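Local coordinates for protein O-ureido-L-serine synthase (Streptomyces lavendulae, PDB 3X44) that makes O-ureido-L-serine, a precursor of the antibiotic D-cycloserine, from hydroxyurea and O-acetyl-L-serine with the help of pyridoxal 5'-phosphate, and can also use sulfide to form L-cysteine, at residues 27-32 / 272-277; 49-54 / 83-88; 113-118 / 125-130; 208-213 / 237-242. The protein carries 1 engineered substitution. All blocks are in the same frame, centred on the assembly; numbering follows the deposited sequence.

Contact 1: residues 27-32 / 272-277; sequences TSVYVK and TALSIA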
loop_
_atom_site.group_PDB
_atom_site.type_symbol
_atom_site.label_atom_id
_atom_site.label_comp_id
_atom_site.label_asym_id
_atom_site.label_seq_id
_atom_site.Cartn_x
_atom_site.Cartn_y
_atom_site.Cartn_z
ATOM N N THR A 27 16.259 20.372 -12.942
ATOM C CA THR A 27 16.434 19.231 -12.055
ATOM C C THR A 27 15.153 18.789 -11.356
ATOM O O THR A 27 14.092 19.401 -11.507
ATOM C CB THR A 27 17.478 19.532 -10.973
ATOM O OG1 THR A 27 16.911 20.425 -10.002
ATOM C CG2 THR A 27 18.715 20.165 -11.589
ATOM N N SER A 28 15.269 17.706 -10.593
ATOM C CA SER A 28 14.151 17.157 -9.836
ATOM C C SER A 28 14.666 16.838 -8.442
ATOM O O SER A 28 15.683 16.162 -8.286
ATOM C CB SER A 28 13.627 15.870 -10.483
ATOM O OG SER A 28 12.929 16.134 -11.685
ATOM N N VAL A 29 13.972 17.340 -7.429
ATOM C CA VAL A 29 14.364 17.084 -6.056
ATOM C C VAL A 29 13.220 16.376 -5.357
ATOM O O VAL A 29 12.097 16.870 -5.336
ATOM C CB VAL A 29 14.685 18.393 -5.297
ATOM C CG1 VAL A 29 15.074 18.080 -3.854
ATOM C CG2 VAL A 29 15.820 19.135 -5.993
ATOM N N TYR A 30 13.516 15.209 -4.801
ATOM C CA TYR A 30 12.519 14.424 -4.092
ATOM C C TYR A 30 12.898 14.420 -2.620
ATOM O O TYR A 30 14.062 14.613 -2.285
ATOM C CB TYR A 30 12.493 12.996 -4.635
ATOM C CG TYR A 30 11.870 12.860 -6.011
ATOM C CD1 TYR A 30 12.652 12.948 -7.163
ATOM C CD2 TYR A 30 10.503 12.607 -6.158
ATOM C CE1 TYR A 30 12.091 12.783 -8.428
ATOM C CE2 TYR A 30 9.935 12.441 -7.428
ATOM C CZ TYR A 30 10.735 12.528 -8.552
ATOM O OH TYR A 30 10.186 12.344 -9.798
ATOM N N VAL A 31 11.921 14.214 -1.745
ATOM C CA VAL A 31 12.179 14.201 -0.310
ATOM C C VAL A 31 11.471 13.043 0.402
ATOM O O VAL A 31 10.321 12.726 0.091
ATOM C CB VAL A 31 11.738 15.551 0.349
ATOM C CG1 VAL A 31 12.635 16.676 -0.129
ATOM C CG2 VAL A 31 10.282 15.869 0.010
ATOM N N LYS A 32 12.179 12.395 1.332
ATOM C CA LYS A 32 11.609 11.295 2.115
ATOM C C LYS A 32 11.049 11.923 3.382
ATOM O O LYS A 32 11.789 12.494 4.192
ATOM C CB LYS A 32 12.680 10.252 2.469
ATOM C CG LYS A 32 12.115 8.880 2.875
ATOM C CD LYS A 32 13.002 7.717 2.401
ATOM C CE LYS A 32 12.469 6.354 2.860
ATOM N NZ LYS A 32 11.054 6.071 2.425
ATOM N N THR A 272 21.119 21.676 1.075
ATOM C CA THR A 272 22.300 21.105 0.454
ATOM C C THR A 272 21.957 20.602 -0.941
ATOM O O THR A 272 22.674 20.881 -1.904
ATOM C CB THR A 272 22.847 19.937 1.287
ATOM O OG1 THR A 272 23.520 20.462 2.441
ATOM C CG2 THR A 272 23.824 19.100 0.467
ATOM N N ALA A 273 20.852 19.864 -1.041
ATOM C CA ALA A 273 20.408 19.313 -2.315
ATOM C C ALA A 273 20.161 20.414 -3.345
ATOM O O ALA A 273 20.505 20.265 -4.524
ATOM C CB ALA A 273 19.133 18.497 -2.114
ATOM N N LEU A 274 19.553 21.510 -2.899
ATOM C CA LEU A 274 19.254 22.627 -3.784
ATOM C C LEU A 274 20.559 23.264 -4.246
ATOM O O LEU A 274 20.667 23.731 -5.378
ATOM C CB LEU A 274 18.384 23.661 -3.061
ATOM C CG LEU A 274 16.906 23.310 -2.871
ATOM C CD1 LEU A 274 16.231 24.351 -1.985
ATOM C CD2 LEU A 274 16.212 23.245 -4.226
ATOM N N SER A 275 21.550 23.270 -3.362
ATOM C CA SER A 275 22.852 23.841 -3.675
ATOM C C SER A 275 23.510 23.039 -4.785
ATOM O O SER A 275 24.068 23.603 -5.729
ATOM C CB SER A 275 23.746 23.832 -2.436
ATOM O OG SER A 275 25.068 24.214 -2.764
ATOM N N ILE A 276 23.443 21.716 -4.674
ATOM C CA ILE A 276 24.031 20.843 -5.683
ATOM C C ILE A 276 23.239 20.946 -6.993
ATOM O O ILE A 276 23.811 20.941 -8.087
ATOM C CB ILE A 276 24.051 19.366 -5.197
ATOM C CG1 ILE A 276 25.144 19.185 -4.134
ATOM C CG2 ILE A 276 24.318 18.424 -6.363
ATOM C CD1 ILE A 276 24.950 17.973 -3.244
ATOM N N ALA A 277 21.920 21.051 -6.873
ATOM C CA ALA A 277 21.054 21.139 -8.043
ATOM C C ALA A 277 21.337 22.376 -8.889
ATOM O O ALA A 277 21.233 22.335 -10.118
ATOM C CB ALA A 277 19.598 21.127 -7.610
#
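A strand of the six-stranded mixed sheet meets the helix lying against one of its faces where Thr-27, and Val-29 of strand 28-33, pack on Ala-273, Leu-274 and Ala-277 of helix 264-278. The closest approach is made by Thr-27, whose CG2 sits 3.6 Å from Ala-277 O and whose OG1 lies 3.7 Å from Ala-277 CB. Both branches of the threonine thus bear on one residue, Ala-277, in the last turn of the helix. With OG1 held between the backbone N and the carbonyl carbon (chi1 74°), the methyl is left to face the helix carbonyl, while the hydroxyl is hydrogen-bonded to the carbonyl O of Pro-24. Two residues on, Val-29 spreads its two methyls over the preceding turn, CG1 4.4 Å from Ala-273 CB and CG2 4.5 Å from Leu-274 CD2. Alanine suits positions 273 and 277, one turn apart on the helix, because a single methyl lets the backbone come close to the sheet; the longer Leu-274 reaches in from the flank and also touches Met-22. No hydrogen bond crosses the interface. Such apolar packing of a helix on a beta-sheet is typical of the layered alpha/beta architecture of type II PLP enzymes.

Contact 2: residues 49-54 / 83-88; sequences SVVLDA and AARGYR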
loop_
_atom_site.group_PDB
_atom_site.type_symbol
_atom_site.label_atom_id
_atom_site.label_comp_id
_atom_site.label_asym_id
_atom_site.label_seq_id
_atom_site.Cartn_x
_atom_site.Cartn_y
_atom_site.Cartn_z
ATOM N N SER A 49 13.741 -1.207 16.126
ATOM C CA SER A 49 14.810 -2.138 15.835
ATOM C C SER A 49 15.609 -2.568 17.051
ATOM O O SER A 49 15.815 -3.759 17.266
ATOM C CB SER A 49 15.763 -1.549 14.802
ATOM O OG SER A 49 16.697 -2.535 14.399
ATOM N N VAL A 50 16.066 -1.597 17.833
ATOM C CA VAL A 50 16.859 -1.885 19.018
ATOM C C VAL A 50 16.071 -2.715 20.031
ATOM O O VAL A 50 16.602 -3.657 20.624
ATOM C CB VAL A 50 17.343 -0.578 19.691
ATOM C CG1 VAL A 50 18.049 -0.899 20.996
ATOM C CG2 VAL A 50 18.283 0.181 18.742
ATOM N N VAL A 51 14.805 -2.365 20.215
ATOM C CA VAL A 51 13.933 -3.070 21.149
ATOM C C VAL A 51 13.662 -4.508 20.693
ATOM O O VAL A 51 13.772 -5.450 21.482
ATOM C CB VAL A 51 12.592 -2.314 21.312
ATOM C CG1 VAL A 51 11.545 -3.209 21.953
ATOM C CG2 VAL A 51 12.815 -1.077 22.153
ATOM N N LEU A 52 13.314 -4.677 19.421
ATOM C CA LEU A 52 13.049 -6.008 18.875
ATOM C C LEU A 52 14.304 -6.880 18.970
ATOM O O LEU A 52 14.237 -8.047 19.349
ATOM C CB LEU A 52 12.611 -5.908 17.412
ATOM C CG LEU A 52 11.243 -5.281 17.117
ATOM C CD1 LEU A 52 10.991 -5.334 15.623
ATOM C CD2 LEU A 52 10.141 -6.008 17.875
ATOM N N ASP A 53 15.447 -6.296 18.623
ATOM C CA ASP A 53 16.725 -7.000 18.668
ATOM C C ASP A 53 17.035 -7.441 20.096
ATOM O O ASP A 53 17.451 -8.577 20.335
ATOM C CB ASP A 53 17.836 -6.075 18.161
ATOM C CG ASP A 53 19.225 -6.663 18.362
ATOM O OD1 ASP A 53 19.614 -7.536 17.567
ATOM O OD2 ASP A 53 19.921 -6.242 19.309
ATOM N N ALA A 54 16.831 -6.525 21.038
ATOM C CA ALA A 54 17.084 -6.795 22.449
ATOM C C ALA A 54 16.179 -7.914 22.944
ATOM O O ALA A 54 16.610 -8.768 23.722
ATOM C CB ALA A 54 16.859 -5.533 23.277
ATOM N N ALA A 83 5.828 2.451 25.623
ATOM C CA ALA A 83 4.426 2.562 26.007
ATOM C C ALA A 83 3.587 1.504 25.297
ATOM O O ALA A 83 2.650 0.958 25.865
ATOM C CB ALA A 83 3.895 3.962 25.682
ATOM N N ALA A 84 3.937 1.202 24.057
ATOM C CA ALA A 84 3.187 0.211 23.297
ATOM C C ALA A 84 3.522 -1.228 23.678
ATOM O O ALA A 84 2.639 -2.092 23.727
ATOM C CB ALA A 84 3.426 0.412 21.808
ATOM N N ARG A 85 4.790 -1.483 23.970
ATOM C CA ARG A 85 5.230 -2.831 24.281
ATOM C C ARG A 85 5.323 -3.230 25.753
ATOM O O ARG A 85 5.667 -4.374 26.063
ATOM C CB ARG A 85 6.561 -3.091 23.572
ATOM C CG ARG A 85 6.402 -3.229 22.070
ATOM C CD ARG A 85 7.720 -3.544 21.372
ATOM N NE ARG A 85 7.994 -4.981 21.325
ATOM C CZ ARG A 85 7.395 -5.840 20.507
ATOM N NH1 ARG A 85 6.473 -5.422 19.648
ATOM N NH2 ARG A 85 7.722 -7.124 20.547
ATOM N N GLY A 86 5.005 -2.303 26.652
ATOM C CA GLY A 86 5.046 -2.607 28.073
ATOM C C GLY A 86 6.398 -2.439 28.744
ATOM O O GLY A 86 6.784 -3.256 29.579
ATOM N N TYR A 87 7.118 -1.381 28.385
ATOM C CA TYR A 87 8.420 -1.107 28.978
ATOM C C TYR A 87 8.422 0.252 29.672
ATOM O O TYR A 87 7.479 1.040 29.539
ATOM C CB TYR A 87 9.516 -1.115 27.907
ATOM C CG TYR A 87 9.755 -2.467 27.277
ATOM C CD1 TYR A 87 10.176 -3.549 28.049
ATOM C CD2 TYR A 87 9.534 -2.669 25.914
ATOM C CE1 TYR A 87 10.372 -4.806 27.474
ATOM C CE2 TYR A 87 9.727 -3.920 25.336
ATOM C CZ TYR A 87 10.143 -4.983 26.122
ATOM O OH TYR A 87 10.329 -6.225 25.560
ATOM N N ARG A 88 9.483 0.505 30.431
ATOM C CA ARG A 88 9.665 1.772 31.120
ATOM C C ARG A 88 10.819 2.425 30.369
ATOM O O ARG A 88 11.742 1.734 29.938
ATOM C CB ARG A 88 10.043 1.541 32.589
ATOM C CG ARG A 88 8.856 1.223 33.496
ATOM C CD ARG A 88 9.217 0.184 34.561
ATOM N NE ARG A 88 8.133 -0.030 35.519
ATOM C CZ ARG A 88 8.143 -0.958 36.474
ATOM N NH1 ARG A 88 9.185 -1.770 36.608
ATOM N NH2 ARG A 88 7.114 -1.071 37.303
#
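This is a partly buried, largely apolar contact between helix 43-56 and the end of helix 73-85, including the turn that leads from the latter into strand 88-94. Val-51 is central to it. Its CG1 methyl lies 3.9 Å from Arg-85 CD and 3.9 Å from Tyr-87 CE2, so one branch serves both partners, directed at them by a chi1 of 164° that sets CG1 anti to the backbone N. Val-51 also packs on Val-81 and Leu-78, about one and two turns back from Arg-85, and a compact branched residue fits between these neighbours. Leu-52 approaches Arg-85 differently, across the arginine chain at about a right angle. Its CD2 methyl rests over the centre of one guanidinium face, 3.7 Å above the plane and 3.8 Å from Arg-85 NH2, which leaves the in-plane N-H groups clear of the methyl. The arginine chain bends at chi3 (87°), which turns the flat group beneath that methyl. The fold here is the repeated strand-helix-strand pattern of the four-stranded parallel sheet: helix 73-85 is the crossover between strands 65-70 and 88-94. Gly-86 lets the chain leave the helix with positive phi (86°), backbone angles that, lacking a side chain, glycine takes without steric conflict with the carbonyl O of Arg-85. Tyr-87 then brings its ring back beside Val-51. Its OH hydrogen-bonds to one carboxylate oxygen of Glu-55 while Arg-85 NH2 forms a salt bridge with the other, so a single acid on helix 43-56 holds both polar ends. Leu-52 also packs on Gly-166 of another subunit.

Contact 3: residues 113-118 / 125-130; sequences VLFPGH and NLIADE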
loop_
_atom_site.group_PDB
_atom_site.type_symbol
_atom_site.label_atom_id
_atom_site.label_comp_id
_atom_site.label_asym_id
_atom_site.label_seq_id
_atom_site.Cartn_x
_atom_site.Cartn_y
_atom_site.Cartn_z
ATOM N N VAL A 113 15.816 13.029 32.234
ATOM C CA VAL A 113 17.031 13.368 32.967
ATOM C C VAL A 113 17.755 14.396 32.103
ATOM O O VAL A 113 18.300 14.065 31.049
ATOM C CB VAL A 113 17.960 12.130 33.174
ATOM C CG1 VAL A 113 19.280 12.563 33.789
ATOM C CG2 VAL A 113 17.285 11.106 34.076
ATOM N N LEU A 114 17.739 15.650 32.534
ATOM C CA LEU A 114 18.390 16.703 31.772
ATOM C C LEU A 114 19.809 16.954 32.265
ATOM O O LEU A 114 20.150 16.632 33.402
ATOM C CB LEU A 114 17.574 17.996 31.858
ATOM C CG LEU A 114 16.090 17.884 31.487
ATOM C CD1 LEU A 114 15.412 19.249 31.623
ATOM C CD2 LEU A 114 15.963 17.350 30.070
ATOM N N PHE A 115 20.633 17.518 31.391
ATOM C CA PHE A 115 22.016 17.842 31.721
ATOM C C PHE A 115 22.445 19.034 30.874
ATOM O O PHE A 115 21.861 19.298 29.820
ATOM C CB PHE A 115 22.942 16.637 31.470
ATOM C CG PHE A 115 23.156 16.308 30.013
ATOM C CD1 PHE A 115 22.317 15.408 29.357
ATOM C CD2 PHE A 115 24.213 16.881 29.299
ATOM C CE1 PHE A 115 22.523 15.078 28.005
ATOM C CE2 PHE A 115 24.431 16.561 27.945
ATOM C CZ PHE A 115 23.582 15.658 27.301
ATOM N N PRO A 116 23.463 19.777 31.331
ATOM C CA PRO A 116 23.946 20.945 30.584
ATOM C C PRO A 116 24.273 20.609 29.127
ATOM O O PRO A 116 25.241 19.901 28.838
ATOM C CB PRO A 116 25.168 21.402 31.385
ATOM C CG PRO A 116 24.887 20.911 32.791
ATOM C CD PRO A 116 24.217 19.572 32.582
ATOM N N GLY A 117 23.455 21.129 28.216
ATOM C CA GLY A 117 23.638 20.855 26.804
ATOM C C GLY A 117 25.043 20.998 26.250
ATOM O O GLY A 117 25.468 20.195 25.417
ATOM N N HIS A 118 25.764 22.023 26.691
ATOM C CA HIS A 118 27.114 22.255 26.201
ATOM C C HIS A 118 28.040 21.044 26.294
ATOM O O HIS A 118 29.072 21.006 25.624
ATOM C CB HIS A 118 27.745 23.457 26.925
ATOM C CG HIS A 118 28.277 23.145 28.293
ATOM N ND1 HIS A 118 27.488 23.166 29.424
ATOM C CD2 HIS A 118 29.530 22.846 28.715
ATOM C CE1 HIS A 118 28.230 22.895 30.483
ATOM N NE2 HIS A 118 29.473 22.697 30.081
ATOM N N ASN A 125 25.945 10.402 27.277
ATOM C CA ASN A 125 26.143 8.958 27.252
ATOM C C ASN A 125 26.741 8.462 28.558
ATOM O O ASN A 125 26.422 7.371 29.031
ATOM C CB ASN A 125 27.062 8.572 26.092
ATOM C CG ASN A 125 26.358 8.626 24.758
ATOM O OD1 ASN A 125 25.123 8.669 24.694
ATOM N ND2 ASN A 125 27.137 8.622 23.680
ATOM N N LEU A 126 27.620 9.268 29.135
ATOM C CA LEU A 126 28.250 8.896 30.384
ATOM C C LEU A 126 27.189 8.820 31.466
ATOM O O LEU A 126 27.180 7.890 32.270
ATOM C CB LEU A 126 29.325 9.913 30.751
ATOM C CG LEU A 126 30.664 9.552 30.099
ATOM C CD1 LEU A 126 31.608 10.744 30.122
ATOM C CD2 LEU A 126 31.275 8.363 30.839
ATOM N N ILE A 127 26.280 9.790 31.474
ATOM C CA ILE A 127 25.213 9.804 32.468
ATOM C C ILE A 127 24.333 8.582 32.259
ATOM O O ILE A 127 24.005 7.868 33.206
ATOM C CB ILE A 127 24.342 11.079 32.353
ATOM C CG1 ILE A 127 25.148 12.297 32.802
ATOM C CG2 ILE A 127 23.091 10.941 33.218
ATOM C CD1 ILE A 127 24.473 13.621 32.497
ATOM N N ALA A 128 23.957 8.343 31.011
ATOM C CA ALA A 128 23.127 7.196 30.672
ATOM C C ALA A 128 23.806 5.901 31.131
ATOM O O ALA A 128 23.165 5.020 31.703
ATOM C CB ALA A 128 22.891 7.160 29.175
ATOM N N ASP A 129 25.109 5.796 30.886
ATOM C CA ASP A 129 25.862 4.606 31.267
ATOM C C ASP A 129 25.888 4.429 32.781
ATOM O O ASP A 129 25.704 3.324 33.292
ATOM C CB ASP A 129 27.297 4.693 30.727
ATOM C CG ASP A 129 27.373 4.460 29.222
ATOM O OD1 ASP A 129 28.397 4.830 28.612
ATOM O OD2 ASP A 129 26.413 3.908 28.646
ATOM N N GLU A 130 26.120 5.526 33.492
ATOM C CA GLU A 130 26.172 5.502 34.945
ATOM C C GLU A 130 24.838 5.063 35.544
ATOM O O GLU A 130 24.807 4.286 36.502
ATOM C CB GLU A 130 26.558 6.885 35.480
ATOM C CG GLU A 130 28.051 7.199 35.356
ATOM C CD GLU A 130 28.408 8.619 35.791
ATOM O OE1 GLU A 130 27.500 9.382 36.199
ATOM O OE2 GLU A 130 29.605 8.971 35.722
#
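Ile-127, on helix 120-135, packs against Val-113 and Phe-115 of strand 111-115, an outermost strand of the four-stranded parallel sheet within this chain. The tight part lies at the isoleucine's longer branch, whose CD1 comes to 3.5 Å from Phe-115 CB and 3.9 Å from Phe-115 CG. It therefore meets the root of the phenylalanine side chain, approaching the ring at a slant. Phe-115 takes the less common position with CG between the backbone N and the carbonyl carbon (chi1 71°), which leaves CB and CG facing Ile-127 CD1, while the side chain also packs on Val-92 of the neighbouring strand. The other branch is looser: Ile-127 CG2 stands 4.2 Å from Val-113 CG1, an ordinary methyl-methyl distance. An isoleucine suits this place because its two branches reach two strand residues that point to the same side of the sheet, and beta-branched Val-113 is at home in an extended strand. Leu-126 and Glu-130 belong to the exposed side of the helix, and Pro-116 and His-118 are exposed beyond the strand's end. Leu-114, pointing away from the helix, packs on Glu-308 of a second subunit, and the backbone N-H of Leu-114 is hydrogen-bonded to Ser-310 OG of the same second subunit. With no hydrogen bond or charge pair between the segments, the union of helix and strand rests here on shape and the hydrophobic effect.

Contact 4: residues 208-213 / 237-242; sequences MLARGE and DDLVTM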
loop_
_atom_site.group_PDB
_atom_site.type_symbol
_atom_site.label_atom_id
_atom_site.label_comp_id
_atom_site.label_asym_id
_atom_site.label_seq_id
_atom_site.Cartn_x
_atom_site.Cartn_y
_atom_site.Cartn_z
ATOM N N MET A 208 32.523 17.873 12.827
ATOM C CA MET A 208 33.282 16.905 13.610
ATOM C C MET A 208 34.052 15.911 12.741
ATOM O O MET A 208 35.226 15.643 12.986
ATOM C CB MET A 208 32.328 16.152 14.546
ATOM C CG MET A 208 33.006 15.282 15.597
ATOM S SD MET A 208 33.904 16.252 16.823
ATOM C CE MET A 208 35.564 15.827 16.423
ATOM N N LEU A 209 33.393 15.366 11.727
ATOM C CA LEU A 209 34.020 14.387 10.846
ATOM C C LEU A 209 34.997 15.007 9.853
ATOM O O LEU A 209 36.061 14.445 9.587
ATOM C CB LEU A 209 32.943 13.613 10.084
ATOM C CG LEU A 209 33.373 12.420 9.232
ATOM C CD1 LEU A 209 34.114 11.393 10.091
ATOM C CD2 LEU A 209 32.138 11.793 8.602
ATOM N N ALA A 210 34.635 16.165 9.309
ATOM C CA ALA A 210 35.484 16.838 8.335
ATOM C C ALA A 210 36.718 17.480 8.954
ATOM O O ALA A 210 37.834 17.293 8.459
ATOM C CB ALA A 210 34.675 17.886 7.571
ATOM N N ARG A 211 36.529 18.221 10.043
ATOM C CA ARG A 211 37.650 18.898 10.685
ATOM C C ARG A 211 37.819 18.626 12.174
ATOM O O ARG A 211 38.698 19.203 12.814
ATOM C CB ARG A 211 37.528 20.401 10.459
ATOM C CG ARG A 211 37.127 20.765 9.041
ATOM C CD ARG A 211 37.453 22.211 8.728
ATOM N NE ARG A 211 36.281 23.070 8.858
ATOM C CZ ARG A 211 35.264 23.082 8.002
ATOM N NH1 ARG A 211 35.274 22.278 6.946
ATOM N NH2 ARG A 211 34.233 23.895 8.204
ATOM N N GLY A 212 36.989 17.755 12.730
ATOM C CA GLY A 212 37.100 17.457 14.145
ATOM C C GLY A 212 36.653 18.622 15.008
ATOM O O GLY A 212 37.160 18.832 16.111
ATOM N N GLU A 213 35.690 19.385 14.506
ATOM C CA GLU A 213 35.182 20.538 15.236
ATOM C C GLU A 213 33.780 20.305 15.795
ATOM O O GLU A 213 32.958 19.627 15.178
ATOM C CB GLU A 213 35.156 21.761 14.319
ATOM C CG GLU A 213 36.517 22.374 14.074
ATOM C CD GLU A 213 36.578 23.168 12.789
ATOM O OE1 GLU A 213 37.698 23.377 12.281
ATOM O OE2 GLU A 213 35.509 23.584 12.286
ATOM N N ASP A 237 30.631 9.894 -0.449
ATOM C CA ASP A 237 31.304 10.390 -1.648
ATOM C C ASP A 237 31.526 11.887 -1.489
ATOM O O ASP A 237 32.550 12.420 -1.907
ATOM C CB ASP A 237 30.454 10.148 -2.895
ATOM C CG ASP A 237 30.163 8.687 -3.120
ATOM O OD1 ASP A 237 28.968 8.323 -3.159
ATOM O OD2 ASP A 237 31.131 7.904 -3.255
ATOM N N ASP A 238 30.559 12.562 -0.875
ATOM C CA ASP A 238 30.652 13.997 -0.657
ATOM C C ASP A 238 30.364 14.372 0.788
ATOM O O ASP A 238 29.254 14.161 1.283
ATOM C CB ASP A 238 29.669 14.742 -1.565
ATOM C CG ASP A 238 29.976 14.554 -3.030
ATOM O OD1 ASP A 238 31.117 14.843 -3.433
ATOM O OD2 ASP A 238 29.079 14.115 -3.779
ATOM N N LEU A 239 31.369 14.931 1.457
ATOM C CA LEU A 239 31.243 15.382 2.843
ATOM C C LEU A 239 31.232 16.917 2.798
ATOM O O LEU A 239 32.258 17.548 2.534
ATOM C CB LEU A 239 32.432 14.877 3.674
ATOM C CG LEU A 239 32.455 15.237 5.165
ATOM C CD1 LEU A 239 31.165 14.784 5.831
ATOM C CD2 LEU A 239 33.666 14.582 5.836
ATOM N N VAL A 240 30.064 17.505 3.045
ATOM C CA VAL A 240 29.888 18.956 2.992
ATOM C C VAL A 240 29.360 19.555 4.292
ATOM O O VAL A 240 29.100 18.837 5.262
ATOM C CB VAL A 240 28.897 19.328 1.873
ATOM C CG1 VAL A 240 29.417 18.841 0.532
ATOM C CG2 VAL A 240 27.535 18.697 2.166
ATOM N N THR A 241 29.209 20.879 4.300
ATOM C CA THR A 241 28.682 21.589 5.457
ATOM C C THR A 241 27.451 22.387 5.058
ATOM O O THR A 241 27.210 22.635 3.876
ATOM C CB THR A 241 29.698 22.585 6.047
ATOM O OG1 THR A 241 30.167 23.459 5.013
ATOM C CG2 THR A 241 30.863 21.852 6.684
ATOM N N MET A 242 26.677 22.779 6.059
ATOM C CA MET A 242 25.472 23.575 5.866
ATOM C C MET A 242 25.279 24.371 7.155
ATOM O O MET A 242 25.336 23.811 8.253
ATOM C CB MET A 242 24.260 22.674 5.614
ATOM C CG MET A 242 22.922 23.416 5.582
ATOM S SD MET A 242 22.894 24.810 4.411
ATOM C CE MET A 242 23.164 23.950 2.852
#
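Leu-239, on strand 238-242, lays its CD2 methyl against the backbone and methyl of Ala-210, 3.8 Å from Ala-210 CA and 3.9 Å from Ala-210 CB. The same methyl also touches Leu-209, with 4.0 Å between Leu-239 CD2 and Leu-209 CG, and the two leucines meet again where Leu-239 CD1 lies 4.2 Å from Leu-209 CD2. Leu-239 extends its CG anti to the backbone N (chi1 -179°), which carries both methyls out from the strand to the short helix. Alanine suits position 210 because its small side chain lets the leucine reach the helix backbone. Farther along, Arg-211 lies by Thr-241, its NH2 4.2 Å from Thr-241 CG2, while Arg-211 NE makes a long salt bridge of 3.6 Å with Glu-213 OE2. Gly-212, the first residue after this weakly bonded helical turn, has positive phi (71°), a conformation glycine adopts readily. Glu-202, on strand 197-203, receives hydrogen bonds from Leu-209 N and Ala-210 N at its two carboxylate oxygens, tying the helix to the neighbouring strand. This largely apolar surface contact, with a short helix packed beside an edge strand, is typical of a beta-alpha-beta unit, here strand 197-203, helix 208-211 and strand 238-242.

How the contacts relate
From the N terminus, strand 28-33 opens contact 1, whose loop closes only at helix 264-278, so the other three contacts are nested within it. Contact 2 closes first, joining helix 43-56 to the end of helix 73-85. Contact 3 follows in series, a short closure between strand 111-115 and helix 120-135, and contact 4 follows in turn, linking helix 208-211 to strand 238-242. None of the loops cross. Contacts 1 and 4 both belong to the six-stranded sheet and touch through Thr-272 and Met-242; contacts 2 and 3 lie around the four-stranded sheet, with centres about 22 Å apart, and both touch a second subunit.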